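Local atomic coordinates of DNA polymerase sliding clamp (Archaeoglobus fulgidus, PDB entry 1RWZ), a protein that assembles into a homotrimeric ring that encircles DNA and is thought to tether the replicative polymerase and other proteins to it as a moving platform. Residues R155-E159 against G160-E164; A38-A42 against N43-V47; D54-E57 against V58-I61. One frame throughout, in Å; residues are numbered along the deposited sequence.

Contact 1: residues R155-E159 against G160-E164; sequences RSDKE and GFRIE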
ATOM      1  N   ARG A 155      18.958 -27.066  -9.488  1.00 16.86           N
ATOM      2  CA  ARG A 155      19.525 -28.403  -9.498  1.00 18.34           C
ATOM      3  C   ARG A 155      18.444 -29.457  -9.325  1.00 17.93           C
ATOM      4  O   ARG A 155      17.566 -29.326  -8.475  1.00 17.28           O
ATOM      5  CB  ARG A 155      20.558 -28.502  -8.374  1.00 21.03           C
ATOM      6  CG  ARG A 155      21.160 -29.865  -8.142  1.00 25.88           C
ATOM      7  CD  ARG A 155      22.096 -29.793  -6.941  1.00 30.01           C
ATOM      8  NE  ARG A 155      22.504 -31.111  -6.465  1.00 34.57           N
ATOM      9  CZ  ARG A 155      23.226 -31.312  -5.366  1.00 35.72           C
ATOM     10  NH1 ARG A 155      23.618 -30.279  -4.631  1.00 37.30           N
ATOM     11  NH2 ARG A 155      23.556 -32.544  -5.001  1.00 37.64           N
ATOM     12  N   SER A 156      18.508 -30.493 -10.152  1.00 17.77           N
ATOM     13  CA  SER A 156      17.544 -31.584 -10.092  1.00 18.18           C
ATOM     14  C   SER A 156      18.257 -32.929 -10.168  1.00 18.86           C
ATOM     15  O   SER A 156      19.271 -33.074 -10.845  1.00 17.44           O
ATOM     16  CB  SER A 156      16.549 -31.472 -11.256  1.00 18.09           C
ATOM     17  OG  SER A 156      15.567 -32.492 -11.210  1.00 19.67           O
ATOM     18  N   ASP A 157      17.727 -33.902  -9.438  1.00 20.06           N
ATOM     19  CA  ASP A 157      18.247 -35.261  -9.456  1.00 22.42           C
ATOM     20  C   ASP A 157      17.185 -36.136  -8.817  1.00 23.64           C
ATOM     21  O   ASP A 157      16.083 -35.665  -8.535  1.00 22.33           O
ATOM     22  CB  ASP A 157      19.587 -35.388  -8.713  1.00 23.68           C
ATOM     23  CG  ASP A 157      19.500 -34.993  -7.254  1.00 25.46           C
ATOM     24  OD1 ASP A 157      18.439 -35.187  -6.630  1.00 26.36           O
ATOM     25  OD2 ASP A 157      20.516 -34.500  -6.725  1.00 28.44           O
ATOM     26  N   LYS A 158      17.494 -37.404  -8.587  1.00 25.51           N
ATOM     27  CA  LYS A 158      16.505 -38.291  -7.992  1.00 28.55           C
ATOM     28  C   LYS A 158      16.035 -37.848  -6.603  1.00 28.87           C
ATOM     29  O   LYS A 158      14.931 -38.187  -6.184  1.00 30.59           O
ATOM     30  CB  LYS A 158      17.053 -39.720  -7.950  1.00 30.08           C
ATOM     31  CG  LYS A 158      17.333 -40.278  -9.341  1.00 33.14           C
ATOM     32  CD  LYS A 158      17.810 -41.723  -9.310  1.00 35.15           C
ATOM     33  CE  LYS A 158      18.026 -42.246 -10.726  1.00 36.96           C
ATOM     34  NZ  LYS A 158      18.443 -43.681 -10.752  1.00 38.29           N
ATOM     35  N   GLU A 159      16.856 -37.074  -5.898  1.00 29.75           N
ATOM     36  CA  GLU A 159      16.496 -36.610  -4.556  1.00 29.48           C
ATOM     37  C   GLU A 159      15.610 -35.363  -4.519  1.00 27.90           C
ATOM     38  O   GLU A 159      15.271 -34.873  -3.438  1.00 28.16           O
ATOM     39  CB  GLU A 159      17.754 -36.343  -3.724  1.00 32.34           C
ATOM     40  CG  GLU A 159      18.503 -37.588  -3.287  1.00 36.31           C
ATOM     41  CD  GLU A 159      19.662 -37.262  -2.363  1.00 38.68           C
ATOM     42  OE1 GLU A 159      19.427 -36.615  -1.318  1.00 39.88           O
ATOM     43  OE2 GLU A 159      20.809 -37.653  -2.678  1.00 40.55           O
ATOM     44  N   GLY A 160      15.242 -34.839  -5.683  1.00 24.56           N
ATOM     45  CA  GLY A 160      14.389 -33.664  -5.692  1.00 21.49           C
ATOM     46  C   GLY A 160      14.898 -32.462  -6.464  1.00 20.04           C
ATOM     47  O   GLY A 160      15.818 -32.567  -7.276  1.00 19.41           O
ATOM     48  N   PHE A 161      14.291 -31.312  -6.189  1.00 18.44           N
ATOM     49  CA  PHE A 161      14.628 -30.058  -6.853  1.00 17.23           C
ATOM     50  C   PHE A 161      15.134 -29.017  -5.863  1.00 17.61           C
ATOM     51  O   PHE A 161      14.516 -28.781  -4.822  1.00 16.94           O
ATOM     52  CB  PHE A 161      13.387 -29.528  -7.576  1.00 16.19           C
ATOM     53  CG  PHE A 161      13.588 -28.201  -8.246  1.00 15.50           C
ATOM     54  CD1 PHE A 161      14.562 -28.039  -9.231  1.00 15.72           C
ATOM     55  CD2 PHE A 161      12.788 -27.117  -7.907  1.00 15.37           C
ATOM     56  CE1 PHE A 161      14.730 -26.814  -9.865  1.00 15.59           C
ATOM     57  CE2 PHE A 161      12.948 -25.888  -8.535  1.00 16.15           C
ATOM     58  CZ  PHE A 161      13.924 -25.735  -9.518  1.00 16.05           C
ATOM     59  N   ARG A 162      16.259 -28.389  -6.193  1.00 17.21           N
ATOM     60  CA  ARG A 162      16.831 -27.374  -5.319  1.00 18.34           C
ATOM     61  C   ARG A 162      17.143 -26.087  -6.066  1.00 17.75           C
ATOM     62  O   ARG A 162      17.448 -26.106  -7.256  1.00 17.03           O
ATOM     63  CB  ARG A 162      18.131 -27.877  -4.680  1.00 20.68           C
ATOM     64  CG  ARG A 162      18.018 -29.177  -3.914  1.00 25.89           C
ATOM     65  CD  ARG A 162      19.263 -29.403  -3.063  1.00 29.83           C
ATOM     66  NE  ARG A 162      19.284 -30.729  -2.449  1.00 34.34           N
ATOM     67  CZ  ARG A 162      19.677 -31.836  -3.074  1.00 35.80           C
ATOM     68  NH1 ARG A 162      20.090 -31.777  -4.334  1.00 36.76           N
ATOM     69  NH2 ARG A 162      19.652 -33.003  -2.442  1.00 37.07           N
ATOM     70  N   ILE A 163      17.036 -24.974  -5.350  1.00 17.05           N
ATOM     71  CA  ILE A 163      17.365 -23.652  -5.871  1.00 17.39           C
ATOM     72  C   ILE A 163      18.346 -23.141  -4.821  1.00 18.35           C
ATOM     73  O   ILE A 163      17.992 -23.016  -3.646  1.00 18.08           O
ATOM     74  CB  ILE A 163      16.139 -22.718  -5.932  1.00 16.95           C
ATOM     75  CG1 ILE A 163      15.149 -23.217  -6.992  1.00 16.73           C
ATOM     76  CG2 ILE A 163      16.588 -21.294  -6.284  1.00 17.44           C
ATOM     77  CD1 ILE A 163      13.876 -22.390  -7.079  1.00 17.07           C
ATOM     78  N   GLU A 164      19.580 -22.868  -5.233  1.00 18.98           N
ATOM     79  CA  GLU A 164      20.602 -22.427  -4.291  1.00 20.48           C
ATOM     80  C   GLU A 164      21.232 -21.090  -4.647  1.00 20.55           C
ATOM     81  O   GLU A 164      21.452 -20.785  -5.818  1.00 18.82           O
ATOM     82  CB  GLU A 164      21.709 -23.482  -4.203  1.00 23.18           C
ATOM     83  CG  GLU A 164      21.197 -24.913  -4.225  1.00 27.83           C
ATOM     84  CD  GLU A 164      22.310 -25.945  -4.191  1.00 30.28           C
ATOM     85  OE1 GLU A 164      23.336 -25.748  -4.880  1.00 31.90           O
ATOM     86  OE2 GLU A 164      22.152 -26.963  -3.486  1.00 32.49           O
TER
HETATM   87  O   HOH W   1      18.321 -31.613  -6.144  1.00 32.30           O

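Contact 2: residues A38-A42 against N43-V47; sequences AVDPA and NVAMV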
ATOM      1  N   ALA A  38       7.955 -13.200 -27.971  1.00 18.46           N
ATOM      2  CA  ALA A  38       8.902 -12.099 -28.092  1.00 19.16           C
ATOM      3  C   ALA A  38      10.154 -12.323 -27.251  1.00 19.47           C
ATOM      4  O   ALA A  38      10.117 -13.004 -26.230  1.00 17.95           O
ATOM      5  CB  ALA A  38       8.233 -10.789 -27.676  1.00 18.41           C
ATOM      6  N   VAL A  39      11.262 -11.736 -27.692  1.00 19.72           N
ATOM      7  CA  VAL A  39      12.531 -11.838 -26.983  1.00 20.58           C
ATOM      8  C   VAL A  39      12.898 -10.432 -26.526  1.00 20.61           C
ATOM      9  O   VAL A  39      12.609  -9.463 -27.228  1.00 21.74           O
ATOM     10  CB  VAL A  39      13.642 -12.375 -27.908  1.00 21.35           C
ATOM     11  CG1 VAL A  39      14.932 -12.533 -27.131  1.00 22.26           C
ATOM     12  CG2 VAL A  39      13.212 -13.695 -28.505  1.00 23.39           C
ATOM     13  N   ASP A  40      13.523 -10.307 -25.361  1.00 21.01           N
ATOM     14  CA  ASP A  40      13.876  -8.982 -24.869  1.00 22.34           C
ATOM     15  C   ASP A  40      15.053  -8.385 -25.636  1.00 23.85           C
ATOM     16  O   ASP A  40      15.714  -9.081 -26.408  1.00 23.06           O
ATOM     17  CB  ASP A  40      14.157  -9.004 -23.358  1.00 22.31           C
ATOM     18  CG  ASP A  40      15.511  -9.592 -23.005  1.00 21.83           C
ATOM     19  OD1 ASP A  40      16.051  -9.186 -21.957  1.00 24.17           O
ATOM     20  OD2 ASP A  40      16.022 -10.455 -23.749  1.00 22.00           O
ATOM     21  N   PRO A  41      15.305  -7.075 -25.453  1.00 25.35           N
ATOM     22  CA  PRO A  41      16.402  -6.373 -26.131  1.00 26.54           C
ATOM     23  C   PRO A  41      17.769  -7.031 -25.959  1.00 26.69           C
ATOM     24  O   PRO A  41      18.549  -7.108 -26.909  1.00 28.11           O
ATOM     25  CB  PRO A  41      16.350  -4.979 -25.510  1.00 26.64           C
ATOM     26  CG  PRO A  41      14.884  -4.792 -25.248  1.00 27.34           C
ATOM     27  CD  PRO A  41      14.499  -6.133 -24.655  1.00 25.94           C
ATOM     28  N   ALA A  42      18.055  -7.507 -24.752  1.00 26.68           N
ATOM     29  CA  ALA A  42      19.338  -8.144 -24.472  1.00 26.44           C
ATOM     30  C   ALA A  42      19.435  -9.585 -24.977  1.00 26.04           C
ATOM     31  O   ALA A  42      20.504 -10.198 -24.904  1.00 26.27           O
ATOM     32  CB  ALA A  42      19.614  -8.100 -22.977  1.00 26.57           C
ATOM     33  N   ASN A  43      18.330 -10.123 -25.489  1.00 25.36           N
ATOM     34  CA  ASN A  43      18.299 -11.496 -25.991  1.00 24.68           C
ATOM     35  C   ASN A  43      18.691 -12.494 -24.906  1.00 23.69           C
ATOM     36  O   ASN A  43      19.379 -13.485 -25.162  1.00 24.20           O
ATOM     37  CB  ASN A  43      19.233 -11.644 -27.192  1.00 26.62           C
ATOM     38  CG  ASN A  43      18.615 -11.125 -28.470  1.00 27.14           C
ATOM     39  OD1 ASN A  43      17.921 -11.854 -29.180  1.00 27.95           O
ATOM     40  ND2 ASN A  43      18.844  -9.851 -28.762  1.00 27.96           N
ATOM     41  N   VAL A  44      18.238 -12.222 -23.689  1.00 22.19           N
ATOM     42  CA  VAL A  44      18.527 -13.079 -22.551  1.00 20.19           C
ATOM     43  C   VAL A  44      17.284 -13.876 -22.168  1.00 19.47           C
ATOM     44  O   VAL A  44      17.381 -14.966 -21.608  1.00 17.77           O
ATOM     45  CB  VAL A  44      18.984 -12.233 -21.343  1.00 20.96           C
ATOM     46  CG1 VAL A  44      19.205 -13.117 -20.132  1.00 21.63           C
ATOM     47  CG2 VAL A  44      20.272 -11.483 -21.693  1.00 22.30           C
ATOM     48  N   ALA A  45      16.115 -13.333 -22.490  1.00 18.72           N
ATOM     49  CA  ALA A  45      14.856 -13.995 -22.160  1.00 18.63           C
ATOM     50  C   ALA A  45      13.827 -13.895 -23.276  1.00 18.42           C
ATOM     51  O   ALA A  45      13.827 -12.942 -24.059  1.00 19.98           O
ATOM     52  CB  ALA A  45      14.290 -13.397 -20.879  1.00 19.21           C
ATOM     53  N   MET A  46      12.947 -14.889 -23.339  1.00 17.06           N
ATOM     54  CA  MET A  46      11.887 -14.936 -24.333  1.00 17.66           C
ATOM     55  C   MET A  46      10.583 -15.243 -23.601  1.00 16.37           C
ATOM     56  O   MET A  46      10.596 -15.860 -22.537  1.00 14.86           O
ATOM     57  CB  MET A  46      12.173 -16.041 -25.357  1.00 20.49           C
ATOM     58  CG  MET A  46      11.124 -16.193 -26.462  1.00 25.07           C
ATOM     59  SD  MET A  46      11.412 -17.630 -27.550  1.00 30.40           S
ATOM     60  CE  MET A  46      12.544 -16.956 -28.744  1.00 30.46           C
ATOM     61  N   VAL A  47       9.469 -14.795 -24.165  1.00 15.69           N
ATOM     62  CA  VAL A  47       8.159 -15.070 -23.580  1.00 15.52           C
ATOM     63  C   VAL A  47       7.264 -15.622 -24.684  1.00 15.39           C
ATOM     64  O   VAL A  47       7.292 -15.150 -25.822  1.00 15.68           O
ATOM     65  CB  VAL A  47       7.520 -13.796 -22.955  1.00 15.64           C
ATOM     66  CG1 VAL A  47       7.282 -12.736 -24.021  1.00 16.71           C
ATOM     67  CG2 VAL A  47       6.207 -14.170 -22.247  1.00 15.54           C
TER

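Contact 3: residues D54-E57 against V58-I61; sequences DSFE and VYNI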
ATOM      1  N   ASP A  54     -10.956 -21.627 -25.966  1.00 16.92           N
ATOM      2  CA  ASP A  54     -11.907 -21.950 -24.909  1.00 17.84           C
ATOM      3  C   ASP A  54     -11.693 -21.183 -23.605  1.00 16.26           C
ATOM      4  O   ASP A  54     -12.510 -21.278 -22.692  1.00 15.83           O
ATOM      5  CB  ASP A  54     -11.924 -23.461 -24.650  1.00 21.48           C
ATOM      6  CG  ASP A  54     -12.483 -24.241 -25.830  1.00 26.28           C
ATOM      7  OD1 ASP A  54     -13.504 -23.798 -26.404  1.00 29.14           O
ATOM      8  OD2 ASP A  54     -11.912 -25.295 -26.188  1.00 30.09           O
ATOM      9  N   SER A  55     -10.605 -20.416 -23.517  1.00 14.36           N
ATOM     10  CA  SER A  55     -10.345 -19.623 -22.321  1.00 13.51           C
ATOM     11  C   SER A  55     -11.054 -18.275 -22.423  1.00 12.90           C
ATOM     12  O   SER A  55     -11.150 -17.539 -21.444  1.00 12.84           O
ATOM     13  CB  SER A  55      -8.841 -19.409 -22.125  1.00 12.82           C
ATOM     14  OG  SER A  55      -8.226 -20.623 -21.719  1.00 13.53           O
ATOM     15  N   PHE A  56     -11.543 -17.967 -23.619  1.00 13.21           N
ATOM     16  CA  PHE A  56     -12.279 -16.727 -23.878  1.00 14.07           C
ATOM     17  C   PHE A  56     -13.768 -16.963 -23.619  1.00 14.70           C
ATOM     18  O   PHE A  56     -14.240 -18.095 -23.705  1.00 15.18           O
ATOM     19  CB  PHE A  56     -12.126 -16.317 -25.344  1.00 13.67           C
ATOM     20  CG  PHE A  56     -10.773 -15.770 -25.694  1.00 14.01           C
ATOM     21  CD1 PHE A  56     -10.541 -14.397 -25.681  1.00 13.99           C
ATOM     22  CD2 PHE A  56      -9.735 -16.624 -26.049  1.00 14.10           C
ATOM     23  CE1 PHE A  56      -9.287 -13.882 -26.022  1.00 14.14           C
ATOM     24  CE2 PHE A  56      -8.482 -16.124 -26.391  1.00 13.73           C
ATOM     25  CZ  PHE A  56      -8.256 -14.750 -26.378  1.00 14.21           C
ATOM     26  N   GLU A  57     -14.508 -15.900 -23.313  1.00 14.67           N
ATOM     27  CA  GLU A  57     -15.948 -16.033 -23.101  1.00 15.68           C
ATOM     28  C   GLU A  57     -16.557 -16.109 -24.499  1.00 16.21           C
ATOM     29  O   GLU A  57     -17.510 -16.854 -24.742  1.00 16.31           O
ATOM     30  CB  GLU A  57     -16.508 -14.818 -22.355  1.00 16.40           C
ATOM     31  CG  GLU A  57     -15.762 -14.472 -21.070  1.00 18.16           C
ATOM     32  CD  GLU A  57     -15.560 -15.672 -20.162  1.00 20.36           C
ATOM     33  OE1 GLU A  57     -16.515 -16.461 -19.988  1.00 20.87           O
ATOM     34  OE2 GLU A  57     -14.449 -15.821 -19.610  1.00 20.38           O
ATOM     35  N   VAL A  58     -15.995 -15.314 -25.407  1.00 15.64           N
ATOM     36  CA  VAL A  58     -16.410 -15.277 -26.808  1.00 16.46           C
ATOM     37  C   VAL A  58     -15.141 -15.175 -27.653  1.00 16.34           C
ATOM     38  O   VAL A  58     -14.245 -14.395 -27.339  1.00 14.67           O
ATOM     39  CB  VAL A  58     -17.295 -14.044 -27.129  1.00 17.09           C
ATOM     40  CG1 VAL A  58     -17.576 -13.991 -28.626  1.00 18.28           C
ATOM     41  CG2 VAL A  58     -18.612 -14.115 -26.354  1.00 17.90           C
ATOM     42  N   TYR A  59     -15.062 -15.963 -28.719  1.00 16.62           N
ATOM     43  CA  TYR A  59     -13.897 -15.929 -29.598  1.00 17.55           C
ATOM     44  C   TYR A  59     -14.390 -16.072 -31.033  1.00 19.06           C
ATOM     45  O   TYR A  59     -14.565 -17.186 -31.533  1.00 17.94           O
ATOM     46  CB  TYR A  59     -12.923 -17.068 -29.257  1.00 17.34           C
ATOM     47  CG  TYR A  59     -11.574 -16.947 -29.936  1.00 16.88           C
ATOM     48  CD1 TYR A  59     -10.597 -16.082 -29.440  1.00 16.73           C
ATOM     49  CD2 TYR A  59     -11.288 -17.665 -31.099  1.00 17.36           C
ATOM     50  CE1 TYR A  59      -9.368 -15.936 -30.085  1.00 16.67           C
ATOM     51  CE2 TYR A  59     -10.065 -17.523 -31.753  1.00 17.08           C
ATOM     52  CZ  TYR A  59      -9.110 -16.657 -31.241  1.00 16.83           C
ATOM     53  OH  TYR A  59      -7.902 -16.503 -31.887  1.00 16.36           O
ATOM     54  N   ASN A  60     -14.623 -14.936 -31.689  1.00 20.21           N
ATOM     55  CA  ASN A  60     -15.112 -14.933 -33.062  1.00 22.29           C
ATOM     56  C   ASN A  60     -14.161 -14.249 -34.022  1.00 23.35           C
ATOM     57  O   ASN A  60     -14.005 -13.030 -33.980  1.00 23.06           O
ATOM     58  CB  ASN A  60     -16.466 -14.225 -33.155  1.00 23.64           C
ATOM     59  CG  ASN A  60     -17.536 -14.898 -32.332  1.00 25.38           C
ATOM     60  OD1 ASN A  60     -17.628 -16.124 -32.297  1.00 27.35           O
ATOM     61  ND2 ASN A  60     -18.369 -14.099 -31.677  1.00 26.54           N
ATOM     62  N   ILE A  61     -13.527 -15.031 -34.887  1.00 24.34           N
ATOM     63  CA  ILE A  61     -12.620 -14.475 -35.879  1.00 26.21           C
ATOM     64  C   ILE A  61     -13.021 -14.993 -37.254  1.00 28.02           C
ATOM     65  O   ILE A  61     -13.547 -16.099 -37.378  1.00 27.80           O
ATOM     66  CB  ILE A  61     -11.147 -14.876 -35.624  1.00 25.79           C
ATOM     67  CG1 ILE A  61     -10.975 -16.387 -35.785  1.00 26.10           C
ATOM     68  CG2 ILE A  61     -10.717 -14.434 -34.234  1.00 25.72           C
ATOM     69  CD1 ILE A  61      -9.529 -16.830 -35.802  1.00 25.80           C
TER

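Contact 1: residues R155-E159 against G160-E164
Arg155 sends its CG away from the backbone N (chi1 174°), whereas CG of Arg162 is turned back beside the backbone N (chi1 -56°), and the two extended side chains consequently run next to each other, pointing the same way from one face of the hairpin. NH1 of Arg162 sits over the centre of the Arg155 guanidinium, 3.3 Å from Arg155 NE, with the two planes 51° apart. Three carboxylates probably offset this meeting of like charges, each through a long salt bridge: Asp157 OD2 lies 3.6 Å from Arg162 NH1, Glu159 OE1 is in plane at the edge of the Arg162 guanidinium, 3.8 Å from NH2, and Glu164 OE2 stands 3.8 Å from Arg155 NH1. Beneath this network Arg155 and Arg162 are a hydrogen-bonded antiparallel pair, with Arg162 N 2.8 Å from Arg155 O. A type I turn from Asp157 to Gly160 reverses the chain. Within it Asp157 OD1 accepts Glu159 N at 2.6 Å, an Asx turn that ties the acid's carboxylate to the bend. The hairpin is flanked by strands 170-176 and 189-194, the latter placing Arg190 against Arg155 and Glu164. On its other face Ser156 OG bonds to Gly187 O, and Phe161 packs on Ile131 of strand 129-134.

Contact 2: residues A38-A42 against N43-V47
Ala38 and Val47 form a hydrogen-bonded antiparallel pair, Val39 and Met46 the non-hydrogen-bonded pair beside it, and a type I turn from Asp40 to Asn43 then carries the chain round. Beyond the two pairs Asp40 N bonds to Ala45 O at 3.0 Å. Asn43 N closes the turn on Asp40 O, and the carboxylate of Asp40 adds to this. Its CG stands between the backbone N and the carbonyl carbon (chi1 76°), which turns OD2 in toward the returning chain. Asp40 OD2 receives two amides: Val44 N, 2.8 Å away, uses the syn lone pair, while Ala45 N, at 3.1 Å, comes from above the carboxylate plane in an almost straight bond (173° at the hydrogen). One acid oxygen thus satisfies successive N-H groups where the chain swings from turn to strand. The other oxygen, OD1, is bonded to Tyr197 OH of helix 195-201, so both oxygens of the carboxylate are engaged. Asn43 has a weak bond from ND2 to Pro41 O, but the firmer partner of its amide is Arg117, which meets OD1. On the face carrying Val39 and Met46, the methyl CE of the bent methionine presses against Val39 CG2 at 3.3 Å, tighter than usual van der Waals contact, and both side chains also touch Pro120. Ala42 CB and Val44 CG2 meet at 3.7 Å near Tyr197. The arrangement is a beta hairpin closed by a type I turn, with the Asp40 carboxylate bonded to backbone amides of the returning chain; it joins strands 33-39 and 45-52 in the N-terminal domain. Contacts with Arg117 and Pro120 place it beside the interdomain connecting loop; in PCNA relatives the pocket for PIP-box peptides lies next to this loop, so the hairpin probably borders the same site here.

Contact 3: residues D54-E57 against V58-I61
A classic beta bulge, in which Glu57 and Val58 both face Ile5 of strand 2-7, marks the start of strand 58-61, and on one flank of it Phe56 meets Tyr59. The phenylalanine CG is set beside its backbone N (chi1 -73°), while that of the tyrosine lies opposite its own backbone N (chi1 -169°), and these settings lean the two rings together across the bulge. They meet obliquely, with centroids 4.9 Å apart and planes inclined at 47°. Tyr59 touches through CD1 and CE1: its CD1 lies over a face of the Phe56 ring, offset toward the rim, and comes within 3.5 Å of Phe56 CD2. The neighbouring Tyr59 CE1 follows at 3.8 Å from Phe56 CE2. At the root of the pair, Phe56 CB packs 3.5 Å from Val58 O. The far end of the tyrosine is held separately: its OH bonds to Leu30 O, giving the polar end a partner outside the pair. Both aromatic side chains touch Val4 of strand 2-7, and Phe56, which is buried, touches Met6 as well. Glu57, for its part, touches Thr7 of the same strand. Here the bulge lies at the point where the loop after strand 45-52 joins the antiparallel sheet, entering strand 58-61, the outermost strand, within this chain, of the five-stranded sheet in the N-terminal domain of the PCNA fold.

In the fold
From the N terminus, contact 2 comes first, closing the tight turn between strands 33-39 and 45-52 about 12 Å from the chain's centre. Strand 45-52 then leads through a loop to contact 3, where the chain enters strand 58-61 and passes from the nine-stranded sheet to the five-stranded one. Contact 1 follows much later, turning strand 151-157 into strand 160-166, the two central strands of the four-stranded sheet in the C-terminal domain. The three are in series, none enclosing or crossing another. Contacts 1 and 3 lie on opposite sides of the chain's centre, their centres about 39 Å apart, whereas contact 2 is about 26 Å from contact 1, centre to centre.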